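Local coordinates for protein tetraacyldisaccharide 4'-kinase (Aquifex aeolicus, PDB 4EHX) that probably transfers the gamma-phosphate of ATP to the 4'-position of a tetraacyldisaccharide 1-phosphate, yielding lipid IVA, in the last step of lipid IVA biosynthesis, at residues N151-L155 and I177-D181; F208-S214 and V291-K297. All coordinates share one frame; numbering follows the deposited sequence.

Contact 1 of 2, residues N151-L155 and I177-D181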
ATOM      1  N   ASN A 151      -7.994  -0.154  13.886  1.00 20.29           N
ATOM      2  CA  ASN A 151      -8.314   0.544  12.649  1.00 22.03           C
ATOM      3  C   ASN A 151      -7.311   1.661  12.444  1.00 22.90           C
ATOM      4  O   ASN A 151      -7.420   2.714  13.069  1.00 20.82           O
ATOM      5  CB  ASN A 151      -9.739   1.118  12.734  1.00 16.30           C
ATOM      6  CG  ASN A 151     -10.343   1.344  11.374  1.00 19.74           C
ATOM      7  OD1 ASN A 151      -9.876   0.788  10.386  1.00 21.24           O
ATOM      8  ND2 ASN A 151     -11.389   2.158  11.311  1.00 19.59           N
ATOM      9  N   ILE A 152      -6.324   1.426  11.589  1.00 18.63           N
ATOM     10  CA  ILE A 152      -5.240   2.383  11.400  1.00 17.15           C
ATOM     11  C   ILE A 152      -5.480   3.208  10.147  1.00 18.98           C
ATOM     12  O   ILE A 152      -5.645   2.664   9.053  1.00 18.67           O
ATOM     13  CB  ILE A 152      -3.886   1.686  11.286  1.00 20.50           C
ATOM     14  CG1 ILE A 152      -3.631   0.827  12.532  1.00 20.93           C
ATOM     15  CG2 ILE A 152      -2.772   2.746  11.113  1.00 19.25           C
ATOM     16  CD1 ILE A 152      -2.290   0.012  12.476  1.00 17.30           C
ATOM     17  N   LEU A 153      -5.515   4.524  10.313  1.00 20.47           N
ATOM     18  CA  LEU A 153      -5.765   5.417   9.193  1.00 17.77           C
ATOM     19  C   LEU A 153      -4.539   6.253   8.918  1.00 19.51           C
ATOM     20  O   LEU A 153      -4.020   6.926   9.816  1.00 21.12           O
ATOM     21  CB  LEU A 153      -6.929   6.360   9.512  1.00 18.89           C
ATOM     22  CG  LEU A 153      -7.244   7.381   8.407  1.00 21.27           C
ATOM     23  CD1 LEU A 153      -7.799   6.688   7.171  1.00 21.32           C
ATOM     24  CD2 LEU A 153      -8.229   8.478   8.917  1.00 25.38           C
ATOM     25  N   LEU A 154      -4.089   6.230   7.672  1.00 19.73           N
ATOM     26  CA  LEU A 154      -2.964   7.070   7.253  1.00 19.27           C
ATOM     27  C   LEU A 154      -3.512   8.359   6.692  1.00 22.54           C
ATOM     28  O   LEU A 154      -4.472   8.341   5.910  1.00 24.54           O
ATOM     29  CB  LEU A 154      -2.133   6.368   6.174  1.00 18.92           C
ATOM     30  CG  LEU A 154      -1.052   5.399   6.674  1.00 24.62           C
ATOM     31  CD1 LEU A 154      -1.627   4.327   7.589  1.00 22.11           C
ATOM     32  CD2 LEU A 154      -0.359   4.755   5.465  1.00 22.43           C
ATOM     33  N   LEU A 155      -2.889   9.465   7.080  1.00 23.21           N
ATOM     34  CA  LEU A 155      -3.277  10.796   6.630  1.00 27.50           C
ATOM     35  C   LEU A 155      -2.050  11.561   6.186  1.00 33.04           C
ATOM     36  O   LEU A 155      -1.075  11.636   6.931  1.00 28.04           O
ATOM     37  CB  LEU A 155      -3.890  11.585   7.785  1.00 28.06           C
ATOM     38  CG  LEU A 155      -5.375  11.590   8.128  1.00 46.40           C
ATOM     39  CD1 LEU A 155      -5.555  12.627   9.224  1.00 49.79           C
ATOM     40  CD2 LEU A 155      -6.261  11.918   6.920  1.00 37.58           C
ATOM     41  N   ILE A 177     -12.552  10.499   9.761  1.00 27.00           N
ATOM     42  CA  ILE A 177     -11.369  10.294  10.590  1.00 26.48           C
ATOM     43  C   ILE A 177     -11.770   9.727  11.960  1.00 29.05           C
ATOM     44  O   ILE A 177     -11.019   8.974  12.579  1.00 25.80           O
ATOM     45  CB  ILE A 177     -10.559  11.604  10.732  1.00 28.49           C
ATOM     46  CG1 ILE A 177      -9.822  11.883   9.419  1.00 27.14           C
ATOM     47  CG2 ILE A 177      -9.556  11.518  11.898  1.00 25.09           C
ATOM     48  CD1 ILE A 177      -9.231  13.288   9.320  1.00 25.49           C
ATOM     49  N   ARG A 178     -12.974  10.059  12.418  1.00 29.87           N
ATOM     50  CA  ARG A 178     -13.461   9.542  13.697  1.00 25.14           C
ATOM     51  C   ARG A 178     -13.467   8.008  13.824  1.00 23.64           C
ATOM     52  O   ARG A 178     -13.433   7.481  14.940  1.00 26.52           O
ATOM     53  CB  ARG A 178     -14.857  10.104  14.020  1.00 28.00           C
ATOM     54  CG  ARG A 178     -15.985   9.587  13.129  1.00 24.18           C
ATOM     55  CD  ARG A 178     -17.269  10.382  13.412  1.00 33.54           C
ATOM     56  NE  ARG A 178     -18.363  10.008  12.519  1.00 37.34           N
ATOM     57  CZ  ARG A 178     -19.426  10.777  12.273  1.00 49.94           C
ATOM     58  NH1 ARG A 178     -19.533  11.970  12.848  1.00 48.12           N
ATOM     59  NH2 ARG A 178     -20.379  10.359  11.447  1.00 45.62           N
ATOM     60  N   ARG A 179     -13.536   7.293  12.701  1.00 23.25           N
ATOM     61  CA  ARG A 179     -13.530   5.818  12.748  1.00 24.72           C
ATOM     62  C   ARG A 179     -12.172   5.216  13.114  1.00 21.68           C
ATOM     63  O   ARG A 179     -12.100   4.058  13.518  1.00 23.42           O
ATOM     64  CB  ARG A 179     -13.999   5.192  11.432  1.00 26.95           C
ATOM     65  CG  ARG A 179     -15.348   5.677  10.948  1.00 26.04           C
ATOM     66  CD  ARG A 179     -16.011   4.635  10.053  1.00 18.68           C
ATOM     67  NE  ARG A 179     -15.209   4.195   8.895  1.00 21.65           N
ATOM     68  CZ  ARG A 179     -15.248   4.751   7.679  1.00 23.11           C
ATOM     69  NH1 ARG A 179     -16.021   5.807   7.438  1.00 24.14           N
ATOM     70  NH2 ARG A 179     -14.519   4.245   6.690  1.00 22.14           N
ATOM     71  N   ALA A 180     -11.102   5.991  12.965  1.00 25.26           N
ATOM     72  CA  ALA A 180      -9.763   5.492  13.257  1.00 26.38           C
ATOM     73  C   ALA A 180      -9.539   5.190  14.735  1.00 27.37           C
ATOM     74  O   ALA A 180      -9.995   5.929  15.597  1.00 25.12           O
ATOM     75  CB  ALA A 180      -8.692   6.485  12.761  1.00 25.76           C
ATOM     76  N   ASP A 181      -8.814   4.106  15.018  1.00 19.75           N
ATOM     77  CA  ASP A 181      -8.298   3.871  16.361  1.00 29.06           C
ATOM     78  C   ASP A 181      -6.952   4.538  16.532  1.00 28.25           C
ATOM     79  O   ASP A 181      -6.546   4.878  17.645  1.00 27.34           O
ATOM     80  CB  ASP A 181      -8.134   2.378  16.624  1.00 24.38           C
ATOM     81  CG  ASP A 181      -9.445   1.653  16.649  1.00 27.73           C
ATOM     82  OD1 ASP A 181     -10.390   2.148  17.311  1.00 27.69           O
ATOM     83  OD2 ASP A 181      -9.524   0.586  16.013  1.00 23.00           O
TER
HETATM   84  O   HOH W   1     -13.303   2.114   9.139  1.00 20.49           O

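Contact 2 of 2, residues F208-S214 and V291-K297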
ATOM      1  N   PHE A 208      15.566   6.641   2.496  1.00 30.14           N
ATOM      2  CA  PHE A 208      16.207   5.750   1.533  1.00 34.09           C
ATOM      3  C   PHE A 208      17.126   4.762   2.231  1.00 42.80           C
ATOM      4  O   PHE A 208      18.017   5.155   2.978  1.00 36.85           O
ATOM      5  CB  PHE A 208      17.004   6.557   0.500  1.00 38.35           C
ATOM      6  CG  PHE A 208      17.708   5.705  -0.529  1.00 40.54           C
ATOM      7  CD1 PHE A 208      16.996   4.801  -1.305  1.00 36.86           C
ATOM      8  CD2 PHE A 208      19.076   5.812  -0.724  1.00 52.36           C
ATOM      9  CE1 PHE A 208      17.634   4.017  -2.254  1.00 42.37           C
ATOM     10  CE2 PHE A 208      19.718   5.033  -1.671  1.00 53.35           C
ATOM     11  CZ  PHE A 208      18.998   4.136  -2.437  1.00 49.86           C
ATOM     12  N   CYS A 209      16.910   3.478   1.972  1.00 36.02           N
ATOM     13  CA  CYS A 209      17.678   2.417   2.611  1.00 42.22           C
ATOM     14  C   CYS A 209      18.720   1.802   1.684  1.00 47.25           C
ATOM     15  O   CYS A 209      19.922   1.809   1.973  1.00 44.43           O
ATOM     16  CB  CYS A 209      16.732   1.312   3.087  1.00 42.43           C
ATOM     17  SG  CYS A 209      17.583  -0.018   3.975  1.00 61.40           S
ATOM     18  N   CYS A 210      18.245   1.269   0.563  1.00 46.25           N
ATOM     19  CA  CYS A 210      19.067   0.434  -0.298  1.00 40.07           C
ATOM     20  C   CYS A 210      18.256   0.108  -1.539  1.00 38.66           C
ATOM     21  O   CYS A 210      17.211   0.711  -1.779  1.00 38.34           O
ATOM     22  CB  CYS A 210      19.346  -0.887   0.410  1.00 36.02           C
ATOM     23  SG  CYS A 210      17.826  -1.699   0.914  1.00 50.05           S
ATOM     24  N   LEU A 211      18.736  -0.855  -2.321  1.00 36.99           N
ATOM     25  CA  LEU A 211      18.030  -1.275  -3.529  1.00 29.99           C
ATOM     26  C   LEU A 211      17.280  -2.595  -3.372  1.00 38.53           C
ATOM     27  O   LEU A 211      17.583  -3.401  -2.488  1.00 39.26           O
ATOM     28  CB  LEU A 211      19.046  -1.408  -4.668  1.00 36.35           C
ATOM     29  CG  LEU A 211      19.907  -0.199  -5.013  1.00 35.40           C
ATOM     30  CD1 LEU A 211      20.946  -0.569  -6.086  1.00 39.37           C
ATOM     31  CD2 LEU A 211      19.032   0.968  -5.471  1.00 38.28           C
ATOM     32  N   LEU A 212      16.283  -2.802  -4.224  1.00 32.75           N
ATOM     33  CA  LEU A 212      15.688  -4.118  -4.390  1.00 29.53           C
ATOM     34  C   LEU A 212      16.151  -4.655  -5.736  1.00 36.76           C
ATOM     35  O   LEU A 212      16.024  -3.958  -6.748  1.00 33.87           O
ATOM     36  CB  LEU A 212      14.168  -4.014  -4.393  1.00 29.93           C
ATOM     37  CG  LEU A 212      13.540  -3.670  -3.044  1.00 38.51           C
ATOM     38  CD1 LEU A 212      12.044  -3.470  -3.188  1.00 38.98           C
ATOM     39  CD2 LEU A 212      13.847  -4.774  -2.053  1.00 39.63           C
ATOM     40  N   ASN A 213      16.688  -5.872  -5.762  1.00 28.72           N
ATOM     41  CA  ASN A 213      17.005  -6.493  -7.044  1.00 28.81           C
ATOM     42  C   ASN A 213      15.748  -7.114  -7.665  1.00 28.93           C
ATOM     43  O   ASN A 213      14.649  -6.959  -7.131  1.00 32.58           O
ATOM     44  CB  ASN A 213      18.185  -7.476  -6.953  1.00 34.17           C
ATOM     45  CG  ASN A 213      17.874  -8.717  -6.124  1.00 34.87           C
ATOM     46  OD1 ASN A 213      16.716  -9.053  -5.897  1.00 31.46           O
ATOM     47  ND2 ASN A 213      18.920  -9.416  -5.696  1.00 39.76           N
ATOM     48  N   SER A 214      15.901  -7.778  -8.805  1.00 38.16           N
ATOM     49  CA  SER A 214      14.744  -8.305  -9.527  1.00 40.97           C
ATOM     50  C   SER A 214      14.129  -9.531  -8.840  1.00 45.87           C
ATOM     51  O   SER A 214      13.006  -9.920  -9.153  1.00 44.35           O
ATOM     52  CB  SER A 214      15.106  -8.621 -10.980  1.00 37.36           C
ATOM     53  OG  SER A 214      16.138  -9.582 -11.045  1.00 41.17           O
ATOM     54  N   VAL A 291      18.531  -5.016 -13.154  1.00 31.19           N
ATOM     55  CA  VAL A 291      17.412  -4.082 -12.989  1.00 26.02           C
ATOM     56  C   VAL A 291      16.996  -4.023 -11.523  1.00 33.06           C
ATOM     57  O   VAL A 291      16.752  -5.062 -10.918  1.00 31.83           O
ATOM     58  CB  VAL A 291      16.210  -4.529 -13.829  1.00 30.52           C
ATOM     59  CG1 VAL A 291      15.041  -3.574 -13.659  1.00 30.88           C
ATOM     60  CG2 VAL A 291      16.610  -4.663 -15.302  1.00 31.74           C
ATOM     61  N   PHE A 292      16.916  -2.811 -10.968  1.00 27.80           N
ATOM     62  CA  PHE A 292      16.682  -2.603  -9.539  1.00 29.06           C
ATOM     63  C   PHE A 292      15.621  -1.537  -9.279  1.00 33.44           C
ATOM     64  O   PHE A 292      15.318  -0.719 -10.151  1.00 29.94           O
ATOM     65  CB  PHE A 292      17.985  -2.154  -8.859  1.00 29.60           C
ATOM     66  CG  PHE A 292      19.137  -3.093  -9.076  1.00 29.36           C
ATOM     67  CD1 PHE A 292      19.915  -3.005 -10.220  1.00 32.79           C
ATOM     68  CD2 PHE A 292      19.436  -4.069  -8.141  1.00 33.73           C
ATOM     69  CE1 PHE A 292      20.967  -3.880 -10.428  1.00 37.13           C
ATOM     70  CE2 PHE A 292      20.494  -4.943  -8.340  1.00 37.46           C
ATOM     71  CZ  PHE A 292      21.255  -4.850  -9.488  1.00 36.57           C
ATOM     72  N   ALA A 293      15.072  -1.548  -8.065  1.00 30.84           N
ATOM     73  CA  ALA A 293      14.188  -0.488  -7.589  1.00 27.06           C
ATOM     74  C   ALA A 293      14.783   0.133  -6.324  1.00 33.25           C
ATOM     75  O   ALA A 293      15.662  -0.445  -5.696  1.00 30.12           O
ATOM     76  CB  ALA A 293      12.773  -1.033  -7.315  1.00 25.84           C
ATOM     77  N   LEU A 294      14.319   1.320  -5.963  1.00 32.33           N
ATOM     78  CA  LEU A 294      14.773   1.942  -4.737  1.00 31.13           C
ATOM     79  C   LEU A 294      14.009   1.347  -3.553  1.00 29.50           C
ATOM     80  O   LEU A 294      12.827   1.012  -3.658  1.00 28.19           O
ATOM     81  CB  LEU A 294      14.564   3.449  -4.800  1.00 29.05           C
ATOM     82  CG  LEU A 294      15.141   4.164  -6.025  1.00 34.13           C
ATOM     83  CD1 LEU A 294      14.784   5.648  -5.998  1.00 36.98           C
ATOM     84  CD2 LEU A 294      16.644   3.972  -6.100  1.00 35.61           C
ATOM     85  N   ASN A 295      14.691   1.209  -2.425  1.00 32.63           N
ATOM     86  CA  ASN A 295      14.053   0.672  -1.232  1.00 35.52           C
ATOM     87  C   ASN A 295      14.103   1.690  -0.109  1.00 38.09           C
ATOM     88  O   ASN A 295      15.176   2.151   0.285  1.00 32.33           O
ATOM     89  CB  ASN A 295      14.724  -0.638  -0.808  1.00 38.90           C
ATOM     90  CG  ASN A 295      13.876  -1.444   0.166  1.00 46.73           C
ATOM     91  OD1 ASN A 295      12.714  -1.121   0.421  1.00 51.67           O
ATOM     92  ND2 ASN A 295      14.450  -2.510   0.698  1.00 43.80           N
ATOM     93  N   PHE A 296      12.928   2.055   0.383  1.00 35.69           N
ATOM     94  CA  PHE A 296      12.805   2.970   1.502  1.00 44.80           C
ATOM     95  C   PHE A 296      12.344   2.210   2.739  1.00 48.91           C
ATOM     96  O   PHE A 296      11.713   1.162   2.630  1.00 51.17           O
ATOM     97  CB  PHE A 296      11.819   4.083   1.153  1.00 36.32           C
ATOM     98  CG  PHE A 296      12.336   5.028   0.119  1.00 39.11           C
ATOM     99  CD1 PHE A 296      12.346   4.672  -1.218  1.00 48.59           C
ATOM    100  CD2 PHE A 296      12.833   6.270   0.481  1.00 43.61           C
ATOM    101  CE1 PHE A 296      12.835   5.545  -2.175  1.00 46.95           C
ATOM    102  CE2 PHE A 296      13.319   7.144  -0.465  1.00 46.27           C
ATOM    103  CZ  PHE A 296      13.325   6.778  -1.800  1.00 46.02           C
ATOM    104  N   LYS A 297      12.685   2.725   3.914  1.00 40.61           N
ATOM    105  CA  LYS A 297      12.251   2.111   5.159  1.00 38.97           C
ATOM    106  C   LYS A 297      11.400   3.114   5.910  1.00 38.06           C
ATOM    107  O   LYS A 297      11.626   4.320   5.800  1.00 26.50           O
ATOM    108  CB  LYS A 297      13.453   1.677   6.006  1.00 49.32           C
ATOM    109  CG  LYS A 297      14.195   0.459   5.459  1.00 55.15           C
ATOM    110  CD  LYS A 297      13.292  -0.768   5.425  1.00 56.08           C
ATOM    111  CE  LYS A 297      13.955  -1.938   4.713  1.00 61.50           C
ATOM    112  NZ  LYS A 297      15.200  -2.386   5.387  1.00 60.50           N
TER
HETATM  113  O   HOH W   2      18.286  -7.204 -10.256  1.00 32.28           O

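Contact 1 of 2, residues N151-L155 and I177-D181
The side-chain amide nitrogen of Asn-151 donates twice. ND2 gives one hydrogen to the backbone O of Arg-179 at 3.0 Å, and the other goes to a water that also accepts from Arg-179 NE, the water lying in the guanidinium plane, at its edge. The N-H comes down on the Arg-179 carbonyl from above, 67° out of its plane, rather than toward a lone pair, although the acceptor lies close to the plane of the amide itself. This reach depends on CG lying anti to the backbone N (chi1 -157°), which sends the amide across to the 3-10 turn. Arg-148 holds OD1 of the same amide, while the guanidinium of Arg-179 has salt bridges to Glu-172 and Glu-176.

The main chain of Asn-151 is gripped as well. Its N donates to Asp-181 OD2 over 2.7 Å, on the anti side of the carboxylate, and its O receives Asp-181 N at 2.8 Å. Beyond this polar end the join turns apolar: Leu-153 CB rests on Ala-180 CB at 3.7 Å, Leu-153 CD2 touches Ile-177 CG1 at 3.8 Å, and Leu-155 CD1 meets Ile-177 CD1 at 3.7 Å. Ile-177 crosses both leucines at about a right angle.

The loop thus enters strand 182-186 beside strand 150-156, where parallel pairing continues through Ala-182 and Val-184. The turn of this buried amide is set by both its N-H groups and its OD1, and the main-chain N and O of Asn-151 are both paired with Asp-181.

Contact 2 of 2, residues F208-S214 and V291-K297
A classic beta bulge interrupts the antiparallel pairing of strands 201-212 and 291-300, where Cys-209 and Cys-210 both face Asn-295. Asn-295 O accepts from Cys-209 N at 2.8 Å and from Cys-210 N at 3.2 Å, the first donor in the carbonyl plane and the second tilted from it. Asn-295 N returns a short, bent bond to Cys-210 O (2.6 Å), and Leu-212 and Ala-293 form the next hydrogen-bonded pair.

On one face, the edge of Phe-208 points at the face of Phe-296, a T-shaped pair with centroids 5.7 Å apart and planes at 60°. Leu-294 CD2 lies 4.0 Å from Phe-208 CE1 and also touches Leu-211 CD2.

On the other face Asn-295, its CG anti to the backbone N (chi1 -164°), brings its amide over Cys-210 and Leu-212, slanting across the latter: ND2 is 3.5 Å from Cys-210 SG and 3.6 Å from Leu-212 CD2. At the far end Phe-292 CE2 packs against Asn-213 CB at 3.7 Å, and a water links Ser-214 N to Val-291 O.

Two donors on one carbonyl let the extra residue be absorbed without leaving either bulge N-H unpaired, while Phe-208, Leu-211, Leu-294 and Phe-296 make an apolar patch, with helix 237-248 against Leu-294 and Phe-296.

The two contacts show how strands succeed one another along this chain: contact 1 leads into strand 182-186, which pairs in parallel with strand 201-212, and that strand supplies residues 208-212 of contact 2. Their centres are 29 Å apart on opposite sides of the chain's centre, and their nearest atoms remain about 12 Å apart, so the connection runs through strands and not through touching side chains. Each comes fairly near the predicted ATP site. The side chain of Leu-155 in contact 1 lies about 7 Å from that of Ser-45, and the side chain of Leu-212 in contact 2 about 9 Å from that of Thr-52, consistent with places near the P-loop.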